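Local coordinates for glyoxalase family protein (Listeria monocytogenes, PDB 2P7Q) that confers resistance to fosfomycin by catalysing the hydration of the antibiotic, using manganese(II) as cofactor, at residues L10-L15 / I54-G59; N16-F21 / Y110-H115; H69-I74 / L116-A121. The protein carries 1 engineered substitution. One frame throughout, in Å; residues are numbered along the deposited sequence.

Interaction 1: residues L10-L15 / I54-G59; sequences LIVKDL and ICIMEG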
loop_
_atom_site.group_PDB
_atom_site.type_symbol
_atom_site.label_atom_id
_atom_site.label_comp_id
_atom_site.label_asym_id
_atom_site.label_seq_id
_atom_site.Cartn_x
_atom_site.Cartn_y
_atom_site.Cartn_z
ATOM N N LEU A 10 4.964 -4.207 -6.057
ATOM C CA LEU A 10 4.369 -5.520 -5.869
ATOM C C LEU A 10 5.197 -6.551 -6.619
ATOM O O LEU A 10 5.855 -6.239 -7.605
ATOM C CB LEU A 10 2.934 -5.539 -6.374
ATOM C CG LEU A 10 2.019 -4.535 -5.680
ATOM C CD1 LEU A 10 0.601 -4.683 -6.222
ATOM C CD2 LEU A 10 2.061 -4.763 -4.161
ATOM N N ILE A 11 5.167 -7.781 -6.134
ATOM C CA ILE A 11 5.912 -8.864 -6.746
ATOM C C ILE A 11 4.902 -9.841 -7.341
ATOM O O ILE A 11 3.953 -10.249 -6.666
ATOM C CB ILE A 11 6.771 -9.579 -5.697
ATOM C CG1 ILE A 11 7.625 -8.547 -4.950
ATOM C CG2 ILE A 11 7.643 -10.636 -6.364
ATOM C CD1 ILE A 11 8.516 -7.699 -5.843
ATOM N N VAL A 12 5.105 -10.205 -8.601
ATOM C CA VAL A 12 4.193 -11.108 -9.307
ATOM C C VAL A 12 4.934 -12.195 -10.091
ATOM O O VAL A 12 6.048 -11.984 -10.565
ATOM C CB VAL A 12 3.316 -10.310 -10.280
ATOM C CG1 VAL A 12 2.338 -9.440 -9.517
ATOM C CG2 VAL A 12 4.201 -9.433 -11.152
ATOM N N LYS A 13 4.296 -13.350 -10.231
ATOM C CA LYS A 13 4.879 -14.494 -10.936
ATOM C C LYS A 13 4.932 -14.264 -12.448
ATOM O O LYS A 13 5.949 -14.545 -13.099
ATOM C CB LYS A 13 4.067 -15.763 -10.647
ATOM C CG LYS A 13 2.781 -15.852 -11.441
ATOM C CD LYS A 13 1.925 -17.049 -11.058
ATOM C CE LYS A 13 1.127 -16.799 -9.786
ATOM N NZ LYS A 13 -0.200 -17.472 -9.881
ATOM N N ASP A 14 3.831 -13.745 -12.992
ATOM C CA ASP A 14 3.707 -13.476 -14.421
ATOM C C ASP A 14 3.541 -11.979 -14.669
ATOM O O ASP A 14 2.456 -11.432 -14.495
ATOM C CB ASP A 14 2.495 -14.230 -14.967
ATOM C CG ASP A 14 2.367 -14.124 -16.475
ATOM O OD1 ASP A 14 3.026 -13.259 -17.092
ATOM O OD2 ASP A 14 1.583 -14.911 -17.042
ATOM N N LEU A 15 4.606 -11.315 -15.093
ATOM C CA LEU A 15 4.535 -9.878 -15.341
ATOM C C LEU A 15 3.457 -9.465 -16.340
ATOM O O LEU A 15 2.525 -8.750 -15.986
ATOM C CB LEU A 15 5.879 -9.349 -15.818
ATOM C CG LEU A 15 5.856 -7.830 -15.962
ATOM C CD1 LEU A 15 5.672 -7.224 -14.565
ATOM C CD2 LEU A 15 7.140 -7.321 -16.607
ATOM N N ILE A 54 3.162 2.979 -9.223
ATOM C CA ILE A 54 3.128 1.543 -8.924
ATOM C C ILE A 54 4.201 0.782 -9.689
ATOM O O ILE A 54 4.345 0.951 -10.896
ATOM C CB ILE A 54 1.777 0.906 -9.317
ATOM C CG1 ILE A 54 0.619 1.753 -8.799
ATOM C CG2 ILE A 54 1.679 -0.503 -8.739
ATOM C CD1 ILE A 54 0.571 1.846 -7.300
ATOM N N CYS A 55 4.945 -0.065 -8.988
ATOM C CA CYS A 55 5.988 -0.862 -9.616
ATOM C C CYS A 55 5.669 -2.345 -9.526
ATOM O O CYS A 55 5.252 -2.840 -8.483
ATOM C CB CYS A 55 7.330 -0.606 -8.955
ATOM S SG CYS A 55 7.959 1.041 -9.220
ATOM N N ILE A 56 5.872 -3.048 -10.634
ATOM C CA ILE A 56 5.619 -4.479 -10.706
ATOM C C ILE A 56 6.917 -5.184 -11.107
ATOM O O ILE A 56 7.545 -4.829 -12.101
ATOM C CB ILE A 56 4.512 -4.783 -11.741
ATOM C CG1 ILE A 56 3.246 -3.983 -11.410
ATOM C CG2 ILE A 56 4.186 -6.262 -11.740
ATOM C CD1 ILE A 56 2.597 -4.350 -10.067
ATOM N N MET A 57 7.320 -6.163 -10.304
ATOM C CA MET A 57 8.531 -6.936 -10.548
ATOM C C MET A 57 8.176 -8.406 -10.609
ATOM O O MET A 57 7.302 -8.867 -9.876
ATOM C CB MET A 57 9.538 -6.733 -9.425
ATOM C CG MET A 57 10.277 -5.424 -9.464
ATOM S SD MET A 57 11.538 -5.399 -8.178
ATOM C CE MET A 57 12.710 -6.560 -8.822
ATOM N N GLU A 58 8.864 -9.151 -11.468
ATOM C CA GLU A 58 8.587 -10.574 -11.603
ATOM C C GLU A 58 9.492 -11.353 -10.655
ATOM O O GLU A 58 10.690 -11.084 -10.556
ATOM C CB GLU A 58 8.795 -11.016 -13.067
ATOM C CG GLU A 58 8.088 -12.325 -13.458
ATOM C CD GLU A 58 8.022 -12.552 -14.979
ATOM O OE1 GLU A 58 9.083 -12.589 -15.636
ATOM O OE2 GLU A 58 6.902 -12.697 -15.518
ATOM N N GLY A 59 8.902 -12.301 -9.937
ATOM C CA GLY A 59 9.665 -13.103 -9.000
ATOM C C GLY A 59 8.841 -14.288 -8.550
ATOM O O GLY A 59 7.646 -14.355 -8.839
#

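Interaction 2: residues N16-F21 / Y110-H115; sequences NKTTAF and YDFDNH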
loop_
_atom_site.group_PDB
_atom_site.type_symbol
_atom_site.label_atom_id
_atom_site.label_comp_id
_atom_site.label_asym_id
_atom_site.label_seq_id
_atom_site.Cartn_x
_atom_site.Cartn_y
_atom_site.Cartn_z
ATOM N N ASN A 16 3.587 -9.916 -17.586
ATOM C CA ASN A 16 2.621 -9.582 -18.637
ATOM C C ASN A 16 1.175 -9.838 -18.253
ATOM O O ASN A 16 0.283 -9.066 -18.616
ATOM C CB ASN A 16 2.928 -10.358 -19.917
ATOM C CG ASN A 16 4.272 -10.008 -20.498
ATOM O OD1 ASN A 16 4.733 -8.871 -20.390
ATOM N ND2 ASN A 16 4.902 -10.977 -21.138
ATOM N N LYS A 17 0.931 -10.925 -17.532
ATOM C CA LYS A 17 -0.431 -11.229 -17.135
ATOM C C LYS A 17 -0.934 -10.199 -16.118
ATOM O O LYS A 17 -2.098 -9.802 -16.155
ATOM C CB LYS A 17 -0.505 -12.646 -16.566
ATOM C CG LYS A 17 -1.908 -13.137 -16.265
ATOM C CD LYS A 17 -1.902 -14.631 -15.967
ATOM C CE LYS A 17 -3.076 -15.061 -15.090
ATOM N NZ LYS A 17 -4.392 -14.761 -15.693
ATOM N N THR A 18 -0.057 -9.749 -15.222
ATOM C CA THR A 18 -0.449 -8.753 -14.221
ATOM C C THR A 18 -0.626 -7.383 -14.872
ATOM O O THR A 18 -1.509 -6.618 -14.486
ATOM C CB THR A 18 0.605 -8.618 -13.086
ATOM O OG1 THR A 18 0.644 -9.818 -12.302
ATOM C CG2 THR A 18 0.257 -7.449 -12.177
ATOM N N THR A 19 0.210 -7.074 -15.860
ATOM C CA THR A 19 0.138 -5.777 -16.541
ATOM C C THR A 19 -1.235 -5.461 -17.136
ATOM O O THR A 19 -1.739 -4.344 -16.996
ATOM C CB THR A 19 1.187 -5.669 -17.665
ATOM O OG1 THR A 19 2.501 -5.703 -17.101
ATOM C CG2 THR A 19 1.013 -4.371 -18.430
ATOM N N ALA A 20 -1.831 -6.452 -17.795
ATOM C CA ALA A 20 -3.137 -6.294 -18.425
ATOM C C ALA A 20 -4.208 -6.094 -17.360
ATOM O O ALA A 20 -5.201 -5.391 -17.568
ATOM C CB ALA A 20 -3.453 -7.526 -19.275
ATOM N N PHE A 21 -3.996 -6.735 -16.220
ATOM C CA PHE A 21 -4.903 -6.632 -15.082
ATOM C C PHE A 21 -4.959 -5.169 -14.621
ATOM O O PHE A 21 -6.035 -4.634 -14.365
ATOM C CB PHE A 21 -4.377 -7.538 -13.957
ATOM C CG PHE A 21 -5.046 -7.330 -12.618
ATOM C CD1 PHE A 21 -6.295 -7.881 -12.348
ATOM C CD2 PHE A 21 -4.398 -6.625 -11.609
ATOM C CE1 PHE A 21 -6.889 -7.740 -11.082
ATOM C CE2 PHE A 21 -4.986 -6.479 -10.343
ATOM C CZ PHE A 21 -6.236 -7.043 -10.084
ATOM N N TYR A 110 -8.837 -9.627 -5.640
ATOM C CA TYR A 110 -7.407 -9.895 -5.743
ATOM C C TYR A 110 -6.873 -9.759 -7.160
ATOM O O TYR A 110 -7.628 -9.598 -8.107
ATOM C CB TYR A 110 -7.070 -11.305 -5.274
ATOM C CG TYR A 110 -7.507 -11.646 -3.879
ATOM C CD1 TYR A 110 -8.802 -12.087 -3.630
ATOM C CD2 TYR A 110 -6.620 -11.537 -2.805
ATOM C CE1 TYR A 110 -9.201 -12.413 -2.354
ATOM C CE2 TYR A 110 -7.013 -11.861 -1.524
ATOM C CZ TYR A 110 -8.301 -12.298 -1.308
ATOM O OH TYR A 110 -8.707 -12.635 -0.052
ATOM N N ASP A 111 -5.552 -9.800 -7.285
ATOM C CA ASP A 111 -4.932 -9.770 -8.587
ATOM C C ASP A 111 -4.641 -11.256 -8.744
ATOM O O ASP A 111 -5.400 -12.075 -8.219
ATOM C CB ASP A 111 -3.646 -8.943 -8.585
ATOM C CG ASP A 111 -2.596 -9.495 -7.657
ATOM O OD1 ASP A 111 -1.432 -9.054 -7.758
ATOM O OD2 ASP A 111 -2.935 -10.352 -6.825
ATOM N N PHE A 112 -3.555 -11.626 -9.412
ATOM C CA PHE A 112 -3.272 -13.047 -9.590
ATOM C C PHE A 112 -2.232 -13.540 -8.610
ATOM O O PHE A 112 -1.892 -14.729 -8.601
ATOM C CB PHE A 112 -2.793 -13.318 -11.012
ATOM C CG PHE A 112 -3.712 -12.785 -12.055
ATOM C CD1 PHE A 112 -3.317 -11.732 -12.871
ATOM C CD2 PHE A 112 -5.002 -13.299 -12.187
ATOM C CE1 PHE A 112 -4.196 -11.193 -13.804
ATOM C CE2 PHE A 112 -5.898 -12.766 -13.117
ATOM C CZ PHE A 112 -5.494 -11.709 -13.925
ATOM N N ASP A 113 -1.741 -12.630 -7.776
ATOM C CA ASP A 113 -0.722 -12.976 -6.800
ATOM C C ASP A 113 -1.087 -12.653 -5.344
ATOM O O ASP A 113 -0.259 -12.158 -4.589
ATOM C CB ASP A 113 0.579 -12.280 -7.189
ATOM C CG ASP A 113 1.112 -12.743 -8.553
ATOM O OD1 ASP A 113 1.830 -13.768 -8.599
ATOM O OD2 ASP A 113 0.807 -12.085 -9.574
ATOM N N ASN A 114 -2.323 -12.942 -4.950
ATOM C CA ASN A 114 -2.752 -12.690 -3.580
ATOM C C ASN A 114 -2.661 -11.247 -3.085
ATOM O O ASN A 114 -2.511 -11.024 -1.885
ATOM C CB ASN A 114 -1.955 -13.555 -2.605
ATOM C CG ASN A 114 -2.214 -15.024 -2.782
ATOM O OD1 ASN A 114 -3.335 -15.441 -3.094
ATOM N ND2 ASN A 114 -1.184 -15.829 -2.565
ATOM N N HIS A 115 -2.719 -10.271 -3.984
ATOM C CA HIS A 115 -2.666 -8.883 -3.559
ATOM C C HIS A 115 -4.092 -8.368 -3.386
ATOM O O HIS A 115 -4.821 -8.234 -4.365
ATOM C CB HIS A 115 -1.950 -8.020 -4.588
ATOM C CG HIS A 115 -0.501 -8.350 -4.766
ATOM N ND1 HIS A 115 -0.068 -9.437 -5.493
ATOM C CD2 HIS A 115 0.616 -7.703 -4.358
ATOM C CE1 HIS A 115 1.253 -9.440 -5.534
ATOM N NE2 HIS A 115 1.693 -8.399 -4.854
HETATM O O HOH W 1 1.318 -12.818 -12.173
HETATM O O HOH W 2 -0.884 -10.441 -10.114
#

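Interaction 3: residues H69-I74 / L116-A121; sequences HIAFQI and LFELHA. With MN (manganese (II) ion), chain G; GG6 ([(1S,2S)-1,2-dihydroxypropyl]phosphonic acid), chain H.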
loop_
_atom_site.group_PDB
_atom_site.type_symbol
_atom_site.label_atom_id
_atom_site.label_comp_id
_atom_site.label_asym_id
_atom_site.label_seq_id
_atom_site.Cartn_x
_atom_site.Cartn_y
_atom_site.Cartn_z
ATOM N N HIS A 69 -4.154 -4.419 2.657
ATOM C CA HIS A 69 -4.605 -3.990 1.339
ATOM C C HIS A 69 -4.313 -2.539 0.982
ATOM O O HIS A 69 -3.980 -1.713 1.839
ATOM C CB HIS A 69 -6.110 -4.252 1.156
ATOM C CG HIS A 69 -6.990 -3.541 2.141
ATOM N ND1 HIS A 69 -7.311 -4.071 3.372
ATOM C CD2 HIS A 69 -7.654 -2.364 2.057
ATOM C CE1 HIS A 69 -8.136 -3.255 4.001
ATOM N NE2 HIS A 69 -8.361 -2.212 3.225
ATOM N N ILE A 70 -4.423 -2.254 -0.311
ATOM C CA ILE A 70 -4.213 -0.921 -0.838
ATOM C C ILE A 70 -5.602 -0.529 -1.296
ATOM O O ILE A 70 -6.342 -1.364 -1.810
ATOM C CB ILE A 70 -3.244 -0.945 -2.018
ATOM C CG1 ILE A 70 -1.984 -1.711 -1.618
ATOM C CG2 ILE A 70 -2.865 0.471 -2.416
ATOM C CD1 ILE A 70 -0.905 -1.727 -2.683
ATOM N N ALA A 71 -5.974 0.726 -1.098
ATOM C CA ALA A 71 -7.308 1.166 -1.472
ATOM C C ALA A 71 -7.297 2.417 -2.310
ATOM O O ALA A 71 -6.654 3.402 -1.951
ATOM C CB ALA A 71 -8.137 1.399 -0.230
ATOM N N PHE A 72 -8.016 2.372 -3.427
ATOM C CA PHE A 72 -8.106 3.514 -4.319
ATOM C C PHE A 72 -9.458 4.160 -4.141
ATOM O O PHE A 72 -10.429 3.506 -3.741
ATOM C CB PHE A 72 -7.916 3.086 -5.776
ATOM C CG PHE A 72 -6.543 2.585 -6.065
ATOM C CD1 PHE A 72 -6.201 1.262 -5.802
ATOM C CD2 PHE A 72 -5.562 3.449 -6.531
ATOM C CE1 PHE A 72 -4.884 0.805 -5.994
ATOM C CE2 PHE A 72 -4.244 3.006 -6.726
ATOM C CZ PHE A 72 -3.910 1.681 -6.453
ATOM N N GLN A 73 -9.506 5.450 -4.453
ATOM C CA GLN A 73 -10.709 6.255 -4.319
ATOM C C GLN A 73 -11.584 6.248 -5.563
ATOM O O GLN A 73 -11.099 6.424 -6.677
ATOM C CB GLN A 73 -10.303 7.699 -3.996
ATOM C CG GLN A 73 -11.447 8.652 -3.761
ATOM C CD GLN A 73 -12.137 8.393 -2.452
ATOM O OE1 GLN A 73 -11.527 8.508 -1.384
ATOM N NE2 GLN A 73 -13.416 8.032 -2.516
ATOM N N ILE A 74 -12.877 6.038 -5.372
ATOM C CA ILE A 74 -13.815 6.062 -6.485
ATOM C C ILE A 74 -15.068 6.750 -5.971
ATOM O O ILE A 74 -15.196 7.013 -4.771
ATOM C CB ILE A 74 -14.206 4.649 -6.974
ATOM C CG1 ILE A 74 -14.915 3.891 -5.853
ATOM C CG2 ILE A 74 -12.981 3.902 -7.457
ATOM C CD1 ILE A 74 -15.620 2.630 -6.308
ATOM N N LEU A 116 -4.491 -8.076 -2.150
ATOM C CA LEU A 116 -5.841 -7.578 -1.901
ATOM C C LEU A 116 -5.947 -6.108 -2.304
ATOM O O LEU A 116 -5.162 -5.265 -1.866
ATOM C CB LEU A 116 -6.211 -7.743 -0.427
ATOM C CG LEU A 116 -7.662 -7.416 -0.059
ATOM C CD1 LEU A 116 -8.622 -8.246 -0.893
ATOM C CD2 LEU A 116 -7.883 -7.696 1.423
ATOM N N PHE A 117 -6.910 -5.820 -3.167
ATOM C CA PHE A 117 -7.138 -4.467 -3.645
ATOM C C PHE A 117 -8.519 -4.038 -3.230
ATOM O O PHE A 117 -9.368 -4.866 -2.883
ATOM C CB PHE A 117 -7.048 -4.389 -5.181
ATOM C CG PHE A 117 -5.649 -4.395 -5.713
ATOM C CD1 PHE A 117 -5.001 -5.587 -5.985
ATOM C CD2 PHE A 117 -4.961 -3.202 -5.887
ATOM C CE1 PHE A 117 -3.682 -5.601 -6.418
ATOM C CE2 PHE A 117 -3.636 -3.203 -6.322
ATOM C CZ PHE A 117 -2.997 -4.409 -6.586
ATOM N N GLU A 118 -8.749 -2.734 -3.280
ATOM C CA GLU A 118 -10.045 -2.186 -2.926
ATOM C C GLU A 118 -10.320 -0.879 -3.627
ATOM O O GLU A 118 -9.435 -0.052 -3.789
ATOM C CB GLU A 118 -10.152 -1.960 -1.415
ATOM C CG GLU A 118 -11.260 -0.982 -1.027
ATOM C CD GLU A 118 -11.293 -0.693 0.464
ATOM O OE1 GLU A 118 -10.202 -0.705 1.083
ATOM O OE2 GLU A 118 -12.399 -0.444 1.006
ATOM N N LEU A 119 -11.563 -0.715 -4.043
ATOM C CA LEU A 119 -12.004 0.515 -4.668
ATOM C C LEU A 119 -13.008 1.047 -3.649
ATOM O O LEU A 119 -14.114 0.524 -3.517
ATOM C CB LEU A 119 -12.675 0.222 -6.013
ATOM C CG LEU A 119 -11.744 -0.312 -7.098
ATOM C CD1 LEU A 119 -12.549 -0.570 -8.363
ATOM C CD2 LEU A 119 -10.651 0.698 -7.364
ATOM N N HIS A 120 -12.599 2.071 -2.913
ATOM C CA HIS A 120 -13.426 2.660 -1.865
ATOM C C HIS A 120 -14.187 3.903 -2.297
ATOM O O HIS A 120 -13.641 4.799 -2.938
ATOM C CB HIS A 120 -12.532 2.993 -0.653
ATOM C CG HIS A 120 -13.271 3.494 0.553
ATOM N ND1 HIS A 120 -14.249 2.761 1.192
ATOM C CD2 HIS A 120 -13.131 4.635 1.271
ATOM C CE1 HIS A 120 -14.676 3.425 2.251
ATOM N NE2 HIS A 120 -14.014 4.566 2.321
ATOM N N ALA A 121 -15.467 3.928 -1.955
ATOM C CA ALA A 121 -16.323 5.070 -2.237
ATOM C C ALA A 121 -16.471 5.667 -0.838
ATOM O O ALA A 121 -16.133 5.012 0.148
ATOM C CB ALA A 121 -17.669 4.611 -2.780
HETATM MN MN MN G . -9.937 -0.479 3.483
HETATM O O1 GG6 H . -12.022 -0.271 3.812
HETATM C C2 GG6 H . -12.528 0.500 4.942
HETATM C C3 GG6 H . -14.081 0.688 4.776
HETATM C C1 GG6 H . -12.230 -0.225 6.310
HETATM O O2 GG6 H . -12.865 -1.494 6.359
HETATM P P GG6 H . -10.494 -0.476 6.584
HETATM O O3 GG6 H . -9.749 0.891 6.579
HETATM O O4 GG6 H . -10.339 -1.120 7.857
HETATM O O5 GG6 H . -9.873 -1.403 5.459
#

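Interaction 1: residues L10-L15 / I54-G59
I56 sits between two parts of the 10-15 segment. Its CG2 lies 3.2 Å from V12 CG2, a tight methyl contact, and 3.3 Å from L15 CD1, while its CD1 rests on L10 CB. CG2 of I56 is anti to the backbone N and CG1 lies beside the backbone N (chi1 -55°), which spreads the two branches to these different neighbours; a beta-branched residue suits the place. Over the other face I11 and M57 run side by side, with I11 CD1 3.8 Å from M57 CB; C55 and M57 border a ligand pocket. The strands are parallel, and four backbone bonds join them, from L10 N to C55 O (2.8 Å) through to G59 N to V12 O (2.9 Å). At the end of strand 52-58, E58 extends its side chain to L15, and its OE2 takes the amide of L15 at 2.7 Å in an almost straight bond (178°). K43 forms a salt bridge with E58 OE1, fixing this carboxylate's other end. The nearby D14 N-caps helix 15-26, whose N terminus would probably ease the proximity of the two acids. L10 packs towards H115, V12 and I56 lie under helix 15-26, and strand 44-49 flanks 52-58.

Interaction 2: residues N16-F21 / Y110-H115
K17 meets F112 because the lysine sends CG anti to its own backbone N (chi1 -173°) and, bending only at its last torsion, lays its chain across the ring, which F112 holds beside its own backbone N (chi1 -53°). K17 NZ ends over one face, 3.7 Å from the centroid of the F112 ring and 16° off the normal, a cation-pi contact; CE of the same chain adds a CH-pi contact. A long aliphatic chain with a charged end suits this solvent-exposed position on the helix, using both methylenes and ammonium. One turn on, F21 CB touches F112 CE1 at 3.7 Å, the rings being oblique. D111 CA lies over a face of the F21 ring, and D111 CB is 3.3 Å from F21 CE2, so the phenylalanine packs against the loop backbone. D111 in turn shapes that loop: its OD2 accepts the amide of H115 (2.9 Å), from above the carboxylate plane, while a weak bond from the amide of D113 makes an Asx turn. Polar groups meet through water: one molecule accepts from T18 OG1 at 3.1 Å and donates to D113 OD2 at 2.7 Å, while a second donates to T18 OG1 and accepts from F112 N. D113 OD1 is taken by the amide of K13. Helix 15-26 and the loop between strands 106-110 and 116-120 are therefore joined by aromatic packing, a charge over a ring and bridging water rather than direct hydrogen bonds, and buried T18 and D113 obtain partners through water, without a hydrogen bond to each other.

Interaction 3: residues H69-I74 / L116-A121
E118 runs beside A71 and then out to the manganese, which H69 also binds. Its CB lies near the carbonyl O of I70, and CG passes A71 CB at 4.0 Å; alanine is small enough to let the chain by. CG is anti to the backbone N (chi1 161°) and the chain stays extended, carrying the carboxylate clear of the strand. CD lies near the manganese and O1 of the bound dihydroxypropylphosphonic acid. OE1 binds manganese at 2.4 Å, is 3.2 Å from A71 CB and touches H69 CD2, the histidine ring and the carboxylate being turned 61° to each other. OE2 comes within 2.8 Å of the same ligand O1 and is hydrogen-bonded to S106. H69 NE2 completes the pair at 2.4 Å from the metal, while its ND1 is held by the carbonyl of Y67, which orients the ring. The product chelates the ion through O1 and O5, and H7 of the second subunit supplies a further ligand, so the active site spans the dimer. On the opposite sheet face F72 and F117 lie side by side, and I74 packs on L119. The two parallel strands are bound firmly at F72 N to E118 O (2.8 Å) and H120 N to F72 O (2.7 Å). Strand 106-110 flanks 116-120, helix 79-87 packs on I74 and L119, and beyond 69-73 an antiparallel strand of the second subunit continues the sheet.

How the interactions relate
Interaction 2 crosses interactions 1 and 3 along the chain: 10-15 runs straight into 16-21, and 110-115 straight into 116-121. The centres of interactions 1 and 2 are about 8 Å apart, those of 2 and 3 about 15 Å and those of 1 and 3 about 19 Å. Interactions 1 and 3 each join parallel strands, in the sheet of strands 4-12 and 52-58 and in the sheet of strands 69-73 and 116-120 of this glyoxalase-type fold, and helix 15-26 with the loop of interaction 2 lies between them. L10 touches F117, and D111 also packs on F117. The two sheets of one chain thus serve the two separate sites of the dimer.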